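Local atomic coordinates of calcium uptake protein 2, mitochondrial (Homo sapiens, PDB entry 6LB7), a protein that binds calcium through an EF-hand and probably takes part in controlling calcium uptake into mitochondria. Residues S18-E23 / K49-K54; E25-P30 / K79-Y84. One frame throughout, in Å; residues are numbered along the deposited sequence.

Contact 1 of 2, residues S18-E23 / K49-K54; sequences SSLEHE and KKLTKK
With chi1 of His22 at 176°, its ring lies opposite the backbone N, and chi2 of 74° turns it so that both ring nitrogens are used by 49-54. His22 ND1 donates to Leu51 O at 2.7 Å along an almost straight N-H line, with the oxygen in the ring plane but the nitrogen well above the carbonyl plane. Lys53 NZ, also in the ring plane, donates to His22 NE2 at 2.7 Å. These two bonds fix the rotation of the ring, and an alanine here would probably leave Leu51 O and Lys53 NZ without these mates and set the lysine chain free to turn. Glu21 and Lys50 run side by side; Lys50 NZ meets Glu21 OE1 at 3.1 Å from above the carboxylate plane, a salt bridge, while Glu21 OE2 is held by Gly24 N. On the face that carries Leu20 and Lys49, Leu20 CD1 packs against Leu51 CD1 (3.8 Å), from just past strand 49-50. Three backbone bonds join the segments: Lys49 N to Ser19 O, Glu21 N to Lys49 O and Leu51 N to Glu21 O (2.8 Å). Together they give the parallel pairing that adds edge strand 49-50 to strand 20-22 in a small mixed sheet, just before helix 53-60.

Contact 2 of 2, residues E25-P30 / K79-Y84; sequences EYYMTP and KGLISY
Met28 and Ile82 form a single antiparallel bridge that resembles the short link between paired EF-hand loops, each of its two loops followed directly by a helix. In this hydrogen-bonded pair Met28 N donates to Ile82 O at 2.9 Å, and Ile82 N returns a weak bond to Met28 O at 2.7 Å. Alpha-carbon hydrogens add to both acceptors: Tyr27 CA faces Ile82 O, and Leu81 CA faces Met28 O at 3.3 Å. Leu81 lies over one face of the Tyr27 ring, though the exact placement of its end is doubtful, and Ser83 CB sits near Tyr27 CE2 at 3.8 Å. Over the opposite face stands a water that donates to Tyr26 O and accepts from Tyr84 N, prolonging the link where direct bonding stops. The order helix, loop, helix on each side, 11-17 to 30-38 and 72-76 to 84-94, would fit an EF-hand-like pair, although the calcium seen in the structure is bound by another loop. Thr29 and Ser83 are the N-caps of the second helices. In Thr29, chi1 of 63° sets OG1 between the backbone N and the carbonyl carbon, where it caps the helix and also bonds Asp78 OD1, while CG2 touches Gly80 O at 3.5 Å. Beside it, Pro30 CD rests 3.6 Å from Gly80 CA, so close that a beta carbon on Gly80 would collide with the proline. Ile82 CD1 touches Pro30 CA at 3.8 Å, and beyond the two segments Phe33 of helix 30-38 packs against both Met28 and Ile82.

In the fold
The centres of contact 1 and contact 2 lie about 9 Å apart, on the same side of the chain's centre. Their segments alternate along the sequence: 18-23, 25-30, 49-54, then 79-84. Strands 20-22 and 25-27, consecutive in the chain, are antiparallel neighbours in one three-stranded mixed sheet, probably with a hydrogen bond from Tyr27 N to Leu20 O at 3.0 Å. Strand 20-22 is central, so contact 1 adds strand 49-50 at one edge, whereas contact 2 ties the chain at and after strand 25-27 to the loop before helix 84-94. Surface contact 1 and buried contact 2 thus join the first helices to helix 84-94, shortly before the calcium loop of Asp109, Asp111, Asn113, Met115 and Glu120.

Contact 1 of 2, residues S18-E23 / K49-K54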
# COMPACT_ATOMS: atom_id res chain seq x y z
N SER B 18 18.79 24.83 6.71
CA SER B 18 19.41 24.82 8.04
C SER B 18 20.10 26.14 8.34
O SER B 18 20.88 26.65 7.53
CB SER B 18 20.41 23.67 8.14
OG SER B 18 19.75 22.42 7.98
N SER B 19 19.83 26.70 9.51
CA SER B 19 20.48 27.92 9.95
C SER B 19 21.55 27.67 11.01
O SER B 19 22.14 28.63 11.51
CB SER B 19 19.44 28.92 10.48
OG SER B 19 18.82 28.46 11.67
N LEU B 20 21.82 26.41 11.35
CA LEU B 20 22.73 26.06 12.43
C LEU B 20 23.73 25.01 11.97
O LEU B 20 23.45 24.20 11.08
CB LEU B 20 21.95 25.54 13.65
CG LEU B 20 20.99 26.53 14.33
CD1 LEU B 20 20.37 25.88 15.56
CD2 LEU B 20 21.71 27.81 14.70
N GLU B 21 24.91 25.04 12.59
CA GLU B 21 25.98 24.09 12.30
C GLU B 21 26.70 23.73 13.60
O GLU B 21 26.86 24.58 14.47
CB GLU B 21 26.98 24.66 11.27
CG GLU B 21 28.07 23.69 10.80
CD GLU B 21 29.31 23.70 11.68
OE1 GLU B 21 29.55 24.72 12.36
OE2 GLU B 21 30.06 22.70 11.70
N HIS B 22 27.10 22.47 13.72
CA HIS B 22 27.90 22.04 14.86
C HIS B 22 28.70 20.82 14.44
O HIS B 22 28.12 19.82 14.02
CB HIS B 22 27.01 21.73 16.06
CG HIS B 22 27.74 21.20 17.25
ND1 HIS B 22 28.52 22.00 18.06
CD2 HIS B 22 27.81 19.95 17.77
CE1 HIS B 22 29.03 21.26 19.03
NE2 HIS B 22 28.61 20.01 18.88
N GLU B 23 30.03 20.92 14.53
CA GLU B 23 30.95 19.80 14.31
C GLU B 23 30.69 19.11 12.98
O GLU B 23 30.65 17.88 12.88
CB GLU B 23 30.88 18.80 15.47
CG GLU B 23 31.39 19.33 16.83
CD GLU B 23 32.89 19.70 16.87
OE1 GLU B 23 33.43 19.78 18.00
OE2 GLU B 23 33.53 19.88 15.81
N LYS B 49 24.79 30.02 11.80
CA LYS B 49 25.52 30.28 13.03
C LYS B 49 26.15 28.98 13.52
O LYS B 49 25.47 27.96 13.64
CB LYS B 49 24.59 30.86 14.09
CG LYS B 49 23.97 32.21 13.70
CD LYS B 49 25.02 33.19 13.16
CE LYS B 49 26.02 33.62 14.24
NZ LYS B 49 27.31 34.06 13.64
N LYS B 50 27.46 29.02 13.78
CA LYS B 50 28.14 27.90 14.40
C LYS B 50 27.72 27.80 15.86
O LYS B 50 27.57 28.81 16.55
CB LYS B 50 29.66 28.06 14.32
CG LYS B 50 30.26 27.78 12.96
CD LYS B 50 31.78 27.95 13.02
CE LYS B 50 32.45 27.41 11.77
NZ LYS B 50 32.27 25.93 11.63
N LEU B 51 27.53 26.57 16.33
CA LEU B 51 27.13 26.32 17.70
C LEU B 51 28.26 25.65 18.45
O LEU B 51 28.87 24.70 17.94
CB LEU B 51 25.87 25.45 17.76
CG LEU B 51 24.57 26.10 17.32
CD1 LEU B 51 23.36 25.31 17.84
CD2 LEU B 51 24.52 27.56 17.77
N THR B 52 28.55 26.14 19.65
CA THR B 52 29.34 25.38 20.60
C THR B 52 28.44 24.39 21.32
O THR B 52 27.21 24.46 21.24
CB THR B 52 30.03 26.27 21.63
OG1 THR B 52 29.03 27.00 22.37
CG2 THR B 52 31.01 27.23 20.98
N LYS B 53 29.07 23.50 22.08
CA LYS B 53 28.20 22.71 22.94
C LYS B 53 27.49 23.58 23.96
O LYS B 53 26.43 23.19 24.44
CB LYS B 53 28.98 21.61 23.65
CG LYS B 53 29.66 20.66 22.76
CD LYS B 53 28.85 19.51 22.40
CE LYS B 53 29.65 18.49 21.93
NZ LYS B 53 29.35 18.09 20.64
N LYS B 54 27.91 24.85 24.17
CA LYS B 54 27.23 25.74 25.12
C LYS B 54 26.06 26.48 24.47
O LYS B 54 25.07 26.80 25.14
CB LYS B 54 28.21 26.74 25.77
CG LYS B 54 27.48 27.90 26.51
CD LYS B 54 28.32 28.76 27.44
CE LYS B 54 27.46 29.84 28.11
NZ LYS B 54 26.87 30.76 27.10

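Contact 2 of 2, residues E25-P30 / K79-Y84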
# COMPACT_ATOMS: atom_id res chain seq x y z
N GLU B 25 27.96 18.99 11.30
CA GLU B 25 26.57 18.62 11.10
C GLU B 25 25.69 19.86 11.08
O GLU B 25 25.90 20.79 11.85
CB GLU B 25 26.09 17.66 12.19
CG GLU B 25 26.88 16.35 12.24
CD GLU B 25 26.87 15.60 10.91
OE1 GLU B 25 25.91 15.74 10.13
OE2 GLU B 25 27.85 14.85 10.66
N TYR B 26 24.71 19.86 10.19
CA TYR B 26 23.78 20.97 10.10
C TYR B 26 22.49 20.65 10.82
O TYR B 26 22.09 19.48 10.96
CB TYR B 26 23.52 21.33 8.63
CG TYR B 26 24.74 21.96 8.01
CD1 TYR B 26 25.78 21.18 7.54
CD2 TYR B 26 24.88 23.34 7.95
CE1 TYR B 26 26.92 21.75 7.00
CE2 TYR B 26 26.01 23.92 7.41
CZ TYR B 26 27.02 23.12 6.94
OH TYR B 26 28.15 23.69 6.40
N TYR B 27 21.83 21.70 11.30
CA TYR B 27 20.60 21.57 12.07
C TYR B 27 19.62 22.66 11.66
O TYR B 27 20.01 23.78 11.32
CB TYR B 27 20.87 21.63 13.58
CG TYR B 27 21.77 20.50 14.07
CD1 TYR B 27 23.15 20.67 14.15
CD2 TYR B 27 21.24 19.26 14.40
CE1 TYR B 27 23.97 19.64 14.58
CE2 TYR B 27 22.04 18.23 14.85
CZ TYR B 27 23.41 18.43 14.93
OH TYR B 27 24.20 17.39 15.35
N MET B 28 18.33 22.31 11.68
CA MET B 28 17.25 23.27 11.57
C MET B 28 16.78 23.71 12.95
O MET B 28 16.76 22.92 13.89
CB MET B 28 16.07 22.64 10.84
CG MET B 28 16.27 22.40 9.38
SD MET B 28 14.81 21.50 8.79
CE MET B 28 14.89 21.89 7.05
N THR B 29 16.39 24.98 13.06
CA THR B 29 15.48 25.35 14.13
C THR B 29 14.05 24.98 13.74
O THR B 29 13.78 24.71 12.57
CB THR B 29 15.53 26.85 14.40
OG1 THR B 29 15.09 27.56 13.22
CG2 THR B 29 16.96 27.30 14.81
N PRO B 30 13.12 24.96 14.70
CA PRO B 30 11.71 24.74 14.33
C PRO B 30 11.21 25.75 13.29
O PRO B 30 10.43 25.38 12.40
CB PRO B 30 10.97 24.88 15.67
CG PRO B 30 12.01 24.40 16.68
CD PRO B 30 13.34 24.92 16.16
N LYS B 79 14.27 28.80 18.65
CA LYS B 79 14.80 28.24 19.88
C LYS B 79 14.57 26.71 19.90
O LYS B 79 13.77 26.15 20.65
CB LYS B 79 14.17 28.99 21.05
CG LYS B 79 13.62 28.21 22.09
CD LYS B 79 14.55 27.92 23.12
CE LYS B 79 14.02 27.26 24.05
NZ LYS B 79 14.85 27.20 25.04
N GLY B 80 15.41 26.07 19.10
CA GLY B 80 15.40 24.62 19.07
C GLY B 80 16.35 24.09 18.03
O GLY B 80 17.02 24.83 17.31
N LEU B 81 16.37 22.77 17.94
CA LEU B 81 17.32 22.16 17.04
C LEU B 81 16.72 20.83 16.59
O LEU B 81 16.23 20.06 17.42
CB LEU B 81 18.67 22.00 17.77
CG LEU B 81 19.92 21.67 17.03
CD1 LEU B 81 21.02 21.57 17.93
CD2 LEU B 81 19.73 20.38 16.46
N ILE B 82 16.84 20.62 15.28
CA ILE B 82 16.24 19.47 14.60
C ILE B 82 17.29 18.91 13.66
O ILE B 82 17.81 19.64 12.80
CB ILE B 82 14.97 19.85 13.83
CG1 ILE B 82 13.89 20.43 14.76
CG2 ILE B 82 14.45 18.65 13.04
CD1 ILE B 82 12.68 21.03 14.01
N SER B 83 17.62 17.63 13.82
CA SER B 83 18.66 17.02 13.01
C SER B 83 18.09 16.55 11.68
O SER B 83 16.87 16.50 11.49
CB SER B 83 19.27 15.82 13.75
OG SER B 83 18.33 14.76 13.79
N TYR B 84 18.99 16.19 10.76
CA TYR B 84 18.56 15.69 9.45
C TYR B 84 17.67 14.46 9.59
O TYR B 84 16.64 14.34 8.91
CB TYR B 84 19.79 15.36 8.58
CG TYR B 84 19.41 14.80 7.24
CD1 TYR B 84 18.64 15.55 6.36
CD2 TYR B 84 19.80 13.53 6.85
CE1 TYR B 84 18.26 15.06 5.13
CE2 TYR B 84 19.42 13.02 5.60
CZ TYR B 84 18.66 13.80 4.74
OH TYR B 84 18.26 13.35 3.50
O HOH W 1 21.80 16.95 11.15